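Local coordinates for leucine aminopeptidase 1 (Caenorhabditis elegans, PDB 2HC9), which releases N-terminal amino acids, preferably leucine, from peptides as a zinc-dependent aminopeptidase of the M17 family and probably serves in digestion, at residues R64-P78 with S92-T106. The protein carries 1 engineered substitution. Numbering follows the deposited sequence.
With SO4 (sulfate ion), chain E.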
ATOM      1  N   ARG A  64     -15.968   0.883 -38.932  1.00 23.97           N
ATOM      2  CA  ARG A  64     -15.996   2.218 -39.511  1.00 27.41           C
ATOM      3  C   ARG A  64     -15.056   2.295 -40.703  1.00 28.38           C
ATOM      4  O   ARG A  64     -13.887   1.903 -40.615  1.00 26.11           O
ATOM      5  CB  ARG A  64     -15.609   3.300 -38.491  1.00 29.22           C
ATOM      6  CG  ARG A  64     -15.432   4.683 -39.142  1.00 32.52           C
ATOM      7  CD  ARG A  64     -14.855   5.705 -38.210  1.00 37.07           C
ATOM      8  NE  ARG A  64     -13.420   5.549 -38.002  1.00 37.78           N
ATOM      9  CZ  ARG A  64     -12.848   5.276 -36.822  1.00 46.45           C
ATOM     10  NH1 ARG A  64     -13.578   5.104 -35.710  1.00 31.67           N
ATOM     11  NH2 ARG A  64     -11.527   5.166 -36.756  1.00 50.41           N
ATOM     12  N   HIS A  65     -15.577   2.803 -41.819  1.00 21.23           N
ATOM     13  CA  HIS A  65     -14.832   2.856 -43.061  1.00 16.58           C
ATOM     14  C   HIS A  65     -14.845   4.258 -43.672  1.00 18.85           C
ATOM     15  O   HIS A  65     -15.907   4.839 -43.909  1.00 21.67           O
ATOM     16  CB  HIS A  65     -15.380   1.811 -44.030  1.00 24.73           C
ATOM     17  CG  HIS A  65     -15.075   0.411 -43.594  1.00 29.35           C
ATOM     18  ND1 HIS A  65     -15.861  -0.264 -42.685  1.00 24.98           N
ATOM     19  CD2 HIS A  65     -14.028  -0.407 -43.872  1.00 30.45           C
ATOM     20  CE1 HIS A  65     -15.333  -1.452 -42.446  1.00 33.53           C
ATOM     21  NE2 HIS A  65     -14.224  -1.570 -43.161  1.00 35.35           N
ATOM     22  N   PRO A  66     -13.663   4.809 -43.923  1.00 21.34           N
ATOM     23  CA  PRO A  66     -13.577   6.156 -44.493  1.00 20.47           C
ATOM     24  C   PRO A  66     -14.001   6.164 -45.975  1.00 21.34           C
ATOM     25  O   PRO A  66     -13.683   5.228 -46.729  1.00 21.03           O
ATOM     26  CB  PRO A  66     -12.093   6.498 -44.342  1.00 20.64           C
ATOM     27  CG  PRO A  66     -11.412   5.137 -44.409  1.00 18.73           C
ATOM     28  CD  PRO A  66     -12.339   4.216 -43.658  1.00 23.40           C
ATOM     29  N   LEU A  67     -14.746   7.196 -46.358  1.00 19.45           N
ATOM     30  CA  LEU A  67     -15.242   7.335 -47.728  1.00 21.42           C
ATOM     31  C   LEU A  67     -14.553   8.479 -48.448  1.00 23.66           C
ATOM     32  O   LEU A  67     -14.914   8.833 -49.581  1.00 24.93           O
ATOM     33  CB  LEU A  67     -16.762   7.557 -47.725  1.00 23.31           C
ATOM     34  CG  LEU A  67     -17.577   6.470 -47.015  1.00 20.28           C
ATOM     35  CD1 LEU A  67     -19.076   6.825 -47.060  1.00 20.67           C
ATOM     36  CD2 LEU A  67     -17.317   5.088 -47.626  1.00 21.68           C
ATOM     37  N   HIS A  68     -13.541   9.038 -47.793  1.00 20.71           N
ATOM     38  CA  HIS A  68     -12.847  10.248 -48.258  1.00 19.70           C
ATOM     39  C   HIS A  68     -11.632  10.382 -47.359  1.00 19.31           C
ATOM     40  O   HIS A  68     -11.585   9.751 -46.310  1.00 18.82           O
ATOM     41  CB  HIS A  68     -13.755  11.485 -48.111  1.00 16.36           C
ATOM     42  CG  HIS A  68     -13.170  12.740 -48.684  1.00 21.71           C
ATOM     43  ND1 HIS A  68     -12.548  13.692 -47.904  1.00 21.56           N
ATOM     44  CD2 HIS A  68     -13.108  13.195 -49.957  1.00 22.10           C
ATOM     45  CE1 HIS A  68     -12.135  14.686 -48.674  1.00 24.29           C
ATOM     46  NE2 HIS A  68     -12.466  14.410 -49.924  1.00 21.50           N
ATOM     47  N   TYR A  69     -10.635  11.161 -47.775  1.00 19.85           N
ATOM     48  CA  TYR A  69      -9.454  11.326 -46.927  1.00 19.51           C
ATOM     49  C   TYR A  69      -9.702  12.055 -45.595  1.00 19.81           C
ATOM     50  O   TYR A  69      -8.923  11.884 -44.666  1.00 18.20           O
ATOM     51  CB  TYR A  69      -8.234  11.863 -47.691  1.00 22.12           C
ATOM     52  CG  TYR A  69      -8.323  13.317 -48.122  1.00 24.11           C
ATOM     53  CD1 TYR A  69      -7.975  14.346 -47.252  1.00 22.44           C
ATOM     54  CD2 TYR A  69      -8.739  13.655 -49.405  1.00 23.83           C
ATOM     55  CE1 TYR A  69      -8.052  15.691 -47.646  1.00 22.12           C
ATOM     56  CE2 TYR A  69      -8.838  14.992 -49.801  1.00 23.91           C
ATOM     57  CZ  TYR A  69      -8.491  15.993 -48.918  1.00 27.62           C
ATOM     58  OH  TYR A  69      -8.581  17.296 -49.322  1.00 31.29           O
ATOM     59  N   GLU A  70     -10.794  12.823 -45.490  1.00 19.00           N
ATOM     60  CA  GLU A  70     -11.092  13.540 -44.231  1.00 20.01           C
ATOM     61  C   GLU A  70     -12.560  13.841 -43.939  1.00 22.92           C
ATOM     62  O   GLU A  70     -12.903  14.100 -42.787  1.00 21.87           O
ATOM     63  CB  GLU A  70     -10.278  14.830 -44.115  1.00 21.63           C
ATOM     64  CG  GLU A  70     -10.639  15.853 -45.170  1.00 19.83           C
ATOM     65  CD  GLU A  70      -9.902  17.166 -44.996  1.00 24.24           C
ATOM     66  OE1 GLU A  70      -9.018  17.251 -44.116  1.00 22.89           O
ATOM     67  OE2 GLU A  70     -10.242  18.124 -45.731  1.00 26.86           O
ATOM     68  N   LEU A  71     -13.410  13.814 -44.961  1.00 20.52           N
ATOM     69  CA  LEU A  71     -14.762  14.372 -44.852  1.00 25.06           C
ATOM     70  C   LEU A  71     -15.872  13.354 -44.629  1.00 23.85           C
ATOM     71  O   LEU A  71     -17.018  13.729 -44.406  1.00 23.03           O
ATOM     72  CB  LEU A  71     -15.123  15.190 -46.097  1.00 26.22           C
ATOM     73  CG  LEU A  71     -14.425  16.538 -46.270  1.00 26.80           C
ATOM     74  CD1 LEU A  71     -14.720  17.125 -47.657  1.00 27.35           C
ATOM     75  CD2 LEU A  71     -14.756  17.513 -45.144  1.00 25.39           C
ATOM     76  N   ALA A  72     -15.587  12.063 -44.742  1.00 20.86           N
ATOM     77  CA  ALA A  72     -16.725  11.129 -44.805  1.00 19.22           C
ATOM     78  C   ALA A  72     -16.446   9.743 -44.276  1.00 18.33           C
ATOM     79  O   ALA A  72     -15.344   9.215 -44.462  1.00 19.02           O
ATOM     80  CB  ALA A  72     -17.277  11.030 -46.239  1.00 19.96           C
ATOM     81  N   HIS A  73     -17.463   9.136 -43.666  1.00 20.77           N
ATOM     82  CA  HIS A  73     -17.331   7.816 -43.035  0.50 19.24           C
ATOM     83  C   HIS A  73     -18.610   7.004 -43.209  1.00 20.94           C
ATOM     84  O   HIS A  73     -19.703   7.572 -43.195  1.00 20.01           O
ATOM     85  CB  HIS A  73     -17.085   7.992 -41.530  0.50 17.87           C
ATOM     86  CG  HIS A  73     -15.789   8.659 -41.206  0.50 18.36           C
ATOM     87  ND1 HIS A  73     -15.657  10.028 -41.116  0.50 15.88           N
ATOM     88  CD2 HIS A  73     -14.565   8.143 -40.949  0.50 15.91           C
ATOM     89  CE1 HIS A  73     -14.407  10.324 -40.813  0.50 16.51           C
ATOM     90  NE2 HIS A  73     -13.723   9.198 -40.710  0.50 22.29           N
ATOM     91  N   LEU A  74     -18.467   5.685 -43.320  1.00 18.64           N
ATOM     92  CA  LEU A  74     -19.590   4.757 -43.137  1.00 18.22           C
ATOM     93  C   LEU A  74     -19.358   3.986 -41.826  1.00 20.49           C
ATOM     94  O   LEU A  74     -18.292   3.417 -41.615  1.00 22.04           O
ATOM     95  CB  LEU A  74     -19.638   3.757 -44.300  1.00 19.20           C
ATOM     96  CG  LEU A  74     -20.625   2.576 -44.217  1.00 19.71           C
ATOM     97  CD1 LEU A  74     -22.063   3.051 -44.325  1.00 16.72           C
ATOM     98  CD2 LEU A  74     -20.363   1.570 -45.314  1.00 24.84           C
ATOM     99  N   ILE A  75     -20.374   3.967 -40.976  1.00 19.50           N
ATOM    100  CA  ILE A  75     -20.353   3.184 -39.743  1.00 20.53           C
ATOM    101  C   ILE A  75     -21.326   2.007 -39.889  1.00 19.41           C
ATOM    102  O   ILE A  75     -22.534   2.196 -40.055  1.00 19.50           O
ATOM    103  CB  ILE A  75     -20.711   4.057 -38.507  1.00 21.44           C
ATOM    104  CG1 ILE A  75     -19.592   5.079 -38.250  1.00 21.50           C
ATOM    105  CG2 ILE A  75     -20.954   3.168 -37.252  1.00 20.25           C
ATOM    106  CD1 ILE A  75     -19.932   6.074 -37.093  1.00 21.93           C
ATOM    107  N   THR A  76     -20.772   0.798 -39.853  1.00 18.20           N
ATOM    108  CA  THR A  76     -21.573  -0.407 -39.873  0.70 20.72           C
ATOM    109  C   THR A  76     -21.804  -0.915 -38.446  1.00 22.65           C
ATOM    110  O   THR A  76     -20.852  -1.155 -37.693  1.00 24.32           O
ATOM    111  CB  THR A  76     -20.917  -1.495 -40.761  0.70 20.76           C
ATOM    112  OG1 THR A  76     -20.725  -0.970 -42.086  0.70 21.66           O
ATOM    113  CG2 THR A  76     -21.793  -2.743 -40.830  0.70 20.22           C
ATOM    114  N   VAL A  77     -23.071  -1.079 -38.098  1.00 17.99           N
ATOM    115  CA  VAL A  77     -23.495  -1.539 -36.778  1.00 19.62           C
ATOM    116  C   VAL A  77     -23.765  -3.044 -36.892  1.00 20.97           C
ATOM    117  O   VAL A  77     -24.385  -3.484 -37.856  1.00 22.12           O
ATOM    118  CB  VAL A  77     -24.823  -0.805 -36.375  1.00 19.25           C
ATOM    119  CG1 VAL A  77     -25.325  -1.241 -34.972  1.00 18.40           C
ATOM    120  CG2 VAL A  77     -24.604   0.707 -36.404  1.00 17.94           C
ATOM    121  N   PRO A  78     -23.319  -3.842 -35.901  1.00 25.60           N
ATOM    122  CA  PRO A  78     -23.626  -5.276 -35.991  1.00 22.13           C
ATOM    123  C   PRO A  78     -25.115  -5.585 -35.874  1.00 19.04           C
ATOM    124  O   PRO A  78     -25.868  -4.861 -35.202  1.00 21.11           O
ATOM    125  CB  PRO A  78     -22.830  -5.906 -34.843  1.00 21.49           C
ATOM    126  CG  PRO A  78     -22.382  -4.801 -33.973  1.00 23.00           C
ATOM    127  CD  PRO A  78     -22.534  -3.489 -34.701  1.00 20.82           C
ATOM    128  N   SER A  92     -22.212   0.457 -30.234  1.00 17.19           N
ATOM    129  CA  SER A  92     -21.294   0.307 -31.364  0.50 18.63           C
ATOM    130  C   SER A  92     -21.180   1.590 -32.176  1.00 20.47           C
ATOM    131  O   SER A  92     -20.112   1.907 -32.704  1.00 17.32           O
ATOM    132  CB  SER A  92     -21.738  -0.832 -32.296  0.50 15.61           C
ATOM    133  OG  SER A  92     -21.691  -2.089 -31.647  0.50  8.71           O
ATOM    134  N   ILE A  93     -22.296   2.311 -32.310  1.00 18.27           N
ATOM    135  CA  ILE A  93     -22.247   3.636 -32.993  1.00 15.32           C
ATOM    136  C   ILE A  93     -21.332   4.580 -32.223  1.00 21.03           C
ATOM    137  O   ILE A  93     -20.417   5.157 -32.780  1.00 17.98           O
ATOM    138  CB  ILE A  93     -23.639   4.279 -33.128  1.00 16.29           C
ATOM    139  CG1 ILE A  93     -24.526   3.393 -34.029  1.00 16.68           C
ATOM    140  CG2 ILE A  93     -23.515   5.734 -33.684  1.00 18.56           C
ATOM    141  CD1 ILE A  93     -25.985   3.824 -34.034  1.00 18.12           C
ATOM    142  N   TYR A  94     -21.559   4.694 -30.923  1.00 18.68           N
ATOM    143  CA  TYR A  94     -20.705   5.555 -30.115  1.00 21.71           C
ATOM    144  C   TYR A  94     -19.236   5.164 -30.229  1.00 17.39           C
ATOM    145  O   TYR A  94     -18.383   6.023 -30.413  1.00 18.62           O
ATOM    146  CB  TYR A  94     -21.133   5.517 -28.659  1.00 19.49           C
ATOM    147  CG  TYR A  94     -20.395   6.518 -27.781  1.00 19.18           C
ATOM    148  CD1 TYR A  94     -20.869   7.821 -27.635  1.00 18.10           C
ATOM    149  CD2 TYR A  94     -19.229   6.160 -27.101  1.00 19.58           C
ATOM    150  CE1 TYR A  94     -20.227   8.737 -26.795  1.00 22.17           C
ATOM    151  CE2 TYR A  94     -18.545   7.083 -26.277  1.00 22.44           C
ATOM    152  CZ  TYR A  94     -19.058   8.359 -26.120  1.00 23.72           C
ATOM    153  OH  TYR A  94     -18.416   9.267 -25.290  1.00 23.23           O
ATOM    154  N   LYS A  95     -18.944   3.867 -30.129  1.00 18.35           N
ATOM    155  CA  LYS A  95     -17.551   3.400 -30.213  1.00 19.13           C
ATOM    156  C   LYS A  95     -16.835   3.839 -31.500  1.00 19.60           C
ATOM    157  O   LYS A  95     -15.659   4.222 -31.482  1.00 17.51           O
ATOM    158  CB  LYS A  95     -17.518   1.865 -30.104  1.00 23.69           C
ATOM    159  CG  LYS A  95     -16.111   1.282 -30.155  1.00 28.13           C
ATOM    160  CD  LYS A  95     -16.088  -0.217 -30.047  1.00 34.35           C
ATOM    161  CE  LYS A  95     -16.661  -0.871 -31.296  1.00 45.13           C
ATOM    162  NZ  LYS A  95     -17.976  -1.500 -30.978  1.00 48.75           N
ATOM    163  N   GLU A  96     -17.544   3.757 -32.623  1.00 18.32           N
ATOM    164  CA  GLU A  96     -16.961   4.065 -33.927  1.00 19.28           C
ATOM    165  C   GLU A  96     -16.951   5.562 -34.219  1.00 18.21           C
ATOM    166  O   GLU A  96     -16.068   6.061 -34.915  1.00 18.92           O
ATOM    167  CB  GLU A  96     -17.733   3.337 -35.050  1.00 20.36           C
ATOM    168  CG  GLU A  96     -17.688   1.796 -34.963  1.00 23.96           C
ATOM    169  CD  GLU A  96     -16.280   1.185 -34.966  1.00 27.65           C
ATOM    170  OE1 GLU A  96     -15.295   1.864 -35.295  1.00 25.02           O
ATOM    171  OE2 GLU A  96     -16.173  -0.024 -34.662  1.00 38.59           O
ATOM    172  N   LEU A  97     -17.942   6.268 -33.685  1.00 18.11           N
ATOM    173  CA  LEU A  97     -18.131   7.683 -34.015  1.00 19.65           C
ATOM    174  C   LEU A  97     -17.322   8.616 -33.098  1.00 19.80           C
ATOM    175  O   LEU A  97     -16.771   9.617 -33.547  1.00 19.17           O
ATOM    176  CB  LEU A  97     -19.619   8.043 -33.976  1.00 20.11           C
ATOM    177  CG  LEU A  97     -20.043   9.507 -34.245  1.00 17.26           C
ATOM    178  CD1 LEU A  97     -19.561  10.011 -35.620  1.00 16.82           C
ATOM    179  CD2 LEU A  97     -21.561   9.685 -34.083  1.00 19.32           C
ATOM    180  N   LYS A  98     -17.270   8.301 -31.805  1.00 18.36           N
ATOM    181  CA  LYS A  98     -16.613   9.200 -30.842  1.00 20.23           C
ATOM    182  C   LYS A  98     -15.199   9.609 -31.251  1.00 19.84           C
ATOM    183  O   LYS A  98     -14.836  10.771 -31.065  1.00 25.10           O
ATOM    184  CB  LYS A  98     -16.654   8.606 -29.411  1.00 19.61           C
ATOM    185  CG  LYS A  98     -16.186   9.528 -28.302  1.00 24.56           C
ATOM    186  CD  LYS A  98     -17.095  10.750 -28.173  1.00 23.75           C
ATOM    187  CE  LYS A  98     -16.507  11.757 -27.192  1.00 24.34           C
ATOM    188  NZ  LYS A  98     -15.480  12.547 -27.877  1.00 22.15           N
ATOM    189  N   PRO A  99     -14.391   8.684 -31.827  1.00 21.47           N
ATOM    190  CA  PRO A  99     -13.060   9.095 -32.295  1.00 22.51           C
ATOM    191  C   PRO A  99     -13.003  10.051 -33.470  1.00 24.81           C
ATOM    192  O   PRO A  99     -11.954  10.666 -33.697  1.00 26.61           O
ATOM    193  CB  PRO A  99     -12.418   7.763 -32.744  1.00 22.47           C
ATOM    194  CG  PRO A  99     -13.172   6.718 -31.999  1.00 23.09           C
ATOM    195  CD  PRO A  99     -14.568   7.225 -32.008  1.00 22.27           C
ATOM    196  N   ILE A 100     -14.074  10.133 -34.258  1.00 23.22           N
ATOM    197  CA  ILE A 100     -14.011  10.921 -35.475  1.00 21.99           C
ATOM    198  C   ILE A 100     -13.832  12.406 -35.175  1.00 20.50           C
ATOM    199  O   ILE A 100     -14.547  12.977 -34.359  1.00 21.65           O
ATOM    200  CB  ILE A 100     -15.219  10.687 -36.383  1.00 23.59           C
ATOM    201  CG1 ILE A 100     -15.221   9.235 -36.879  1.00 21.20           C
ATOM    202  CG2 ILE A 100     -15.217  11.683 -37.571  1.00 24.55           C
ATOM    203  CD1 ILE A 100     -16.506   8.881 -37.636  1.00 25.68           C
ATOM    204  N   ASN A 101     -12.865  13.012 -35.861  1.00 22.36           N
ATOM    205  CA  ASN A 101     -12.712  14.464 -35.873  1.00 22.12           C
ATOM    206  C   ASN A 101     -13.048  15.059 -37.226  1.00 27.55           C
ATOM    207  O   ASN A 101     -12.824  14.418 -38.261  1.00 31.53           O
ATOM    208  CB  ASN A 101     -11.299  14.827 -35.451  1.00 28.06           C
ATOM    209  CG  ASN A 101     -11.002  14.402 -34.025  1.00 22.88           C
ATOM    210  OD1 ASN A 101     -11.859  14.483 -33.144  1.00 27.97           O
ATOM    211  ND2 ASN A 101      -9.788  13.911 -33.801  1.00 30.88           N
ATOM    212  N   TYR A 102     -13.605  16.268 -37.227  1.00 22.18           N
ATOM    213  CA  TYR A 102     -13.987  16.942 -38.484  1.00 20.78           C
ATOM    214  C   TYR A 102     -12.933  18.013 -38.796  1.00 23.19           C
ATOM    215  O   TYR A 102     -12.427  18.678 -37.876  1.00 23.03           O
ATOM    216  CB  TYR A 102     -15.393  17.571 -38.363  1.00 18.69           C
ATOM    217  CG  TYR A 102     -16.401  16.596 -37.821  1.00 17.60           C
ATOM    218  CD1 TYR A 102     -16.937  15.605 -38.642  1.00 19.58           C
ATOM    219  CD2 TYR A 102     -16.802  16.635 -36.467  1.00 16.45           C
ATOM    220  CE1 TYR A 102     -17.831  14.678 -38.153  1.00 20.06           C
ATOM    221  CE2 TYR A 102     -17.727  15.682 -35.956  1.00 17.80           C
ATOM    222  CZ  TYR A 102     -18.230  14.714 -36.821  1.00 20.22           C
ATOM    223  OH  TYR A 102     -19.130  13.765 -36.382  1.00 19.77           O
ATOM    224  N   PRO A 103     -12.580  18.181 -40.085  1.00 22.15           N
ATOM    225  CA  PRO A 103     -11.652  19.263 -40.408  1.00 24.66           C
ATOM    226  C   PRO A 103     -12.082  20.597 -39.817  1.00 25.97           C
ATOM    227  O   PRO A 103     -13.270  20.886 -39.693  1.00 24.83           O
ATOM    228  CB  PRO A 103     -11.653  19.296 -41.945  1.00 23.60           C
ATOM    229  CG  PRO A 103     -12.001  17.892 -42.331  1.00 26.83           C
ATOM    230  CD  PRO A 103     -12.984  17.415 -41.284  1.00 21.84           C
ATOM    231  N   GLU A 104     -11.092  21.384 -39.426  1.00 24.51           N
ATOM    232  CA  GLU A 104     -11.260  22.692 -38.798  1.00 28.99           C
ATOM    233  C   GLU A 104     -12.348  23.563 -39.473  1.00 25.80           C
ATOM    234  O   GLU A 104     -13.121  24.248 -38.805  1.00 26.34           O
ATOM    235  CB  GLU A 104      -9.866  23.351 -38.844  1.00 34.23           C
ATOM    236  CG  GLU A 104      -9.744  24.796 -38.543  1.00 43.92           C
ATOM    237  CD  GLU A 104     -10.166  25.671 -39.693  1.00 31.38           C
ATOM    238  OE1 GLU A 104      -9.564  25.612 -40.800  1.00 35.47           O
ATOM    239  OE2 GLU A 104     -11.119  26.422 -39.464  1.00 37.88           O
ATOM    240  N   ASP A 105     -12.408  23.540 -40.798  1.00 21.87           N
ATOM    241  CA  ASP A 105     -13.324  24.424 -41.520  1.00 23.86           C
ATOM    242  C   ASP A 105     -14.650  23.769 -41.939  1.00 27.66           C
ATOM    243  O   ASP A 105     -15.417  24.344 -42.720  1.00 22.05           O
ATOM    244  CB  ASP A 105     -12.622  25.022 -42.749  1.00 30.39           C
ATOM    245  CG  ASP A 105     -12.041  23.958 -43.681  1.00 30.40           C
ATOM    246  OD1 ASP A 105     -11.936  22.777 -43.281  1.00 29.39           O
ATOM    247  OD2 ASP A 105     -11.692  24.303 -44.835  1.00 26.76           O
ATOM    248  N   THR A 106     -14.923  22.566 -41.437  1.00 23.69           N
ATOM    249  CA  THR A 106     -16.258  21.974 -41.566  1.00 23.40           C
ATOM    250  C   THR A 106     -17.353  22.887 -40.995  1.00 23.18           C
ATOM    251  O   THR A 106     -17.243  23.361 -39.864  1.00 25.73           O
ATOM    252  CB  THR A 106     -16.325  20.619 -40.831  1.00 23.32           C
ATOM    253  OG1 THR A 106     -15.275  19.770 -41.313  1.00 22.44           O
ATOM    254  CG2 THR A 106     -17.672  19.952 -41.075  1.00 19.07           C
TER
HETATM  255  S   SO4 E 901     -13.535  15.424 -27.315  1.00 38.58           S
HETATM  256  O1  SO4 E 901     -14.377  15.176 -28.490  1.00 41.26           O
HETATM  257  O2  SO4 E 901     -13.559  16.848 -26.971  1.00 38.74           O
HETATM  258  O3  SO4 E 901     -14.043  14.594 -26.205  1.00 29.74           O
HETATM  259  O4  SO4 E 901     -12.136  15.078 -27.567  1.00 39.62           O
HETATM  260  O   HOH W   1     -14.787  13.784 -40.853  1.00 45.69           O
HETATM  261  O   HOH W   2     -11.706  12.763 -40.577  1.00 62.67           O
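Arg64 NH1 donates to the carbonyl oxygen Glu96 O at 2.8 Å; the donor sits in the carbonyl plane, on a lone pair, although its N-H...O angle of 142° is far from straight. The same nitrogen forms a long salt bridge with Glu96 OE1 (3.7 Å), an attraction of charges alone, because the carboxylate oxygen stands well out of the guanidinium plane. The bend at the third torsion brings NH1 to the carbonyl of Glu96, and Arg64 CD lies against Ile100 CD1. A methionine in place of Arg64 would probably leave Glu96 O without this donor and take the guanidinium charge away from Glu96 OE1. Ile100 CD1 also sits over one face of the His73 ring, a CH-pi contact 3.7 Å from the centroid and 14° off the normal. Deeper in, Ile75 CD1 meets Leu97 CB at 3.7 Å, and Val77 CG2 packs on Ile93 CG1. Farther along, each of two waters lies between Glu70 O and Asn101 O, the reach of one to Asn101 O being weak. The chain of Glu70 lies across Pro103 CG, while its OE2 is satisfied by Arg58 of the second subunit. Within 64-78, His68 ND1 accepts from both Glu70 N and Leu71 N. The short axes of strand 72-77 and helix 92-97 run roughly antiparallel, at 149° and 8.5 Å apart; helix 90-97 lies on the sheet in the connection from strand 72-77 to the parallel strand 108-114, a beta-alpha-beta crossover of the macro-like N-terminal domain of M17 aminopeptidases.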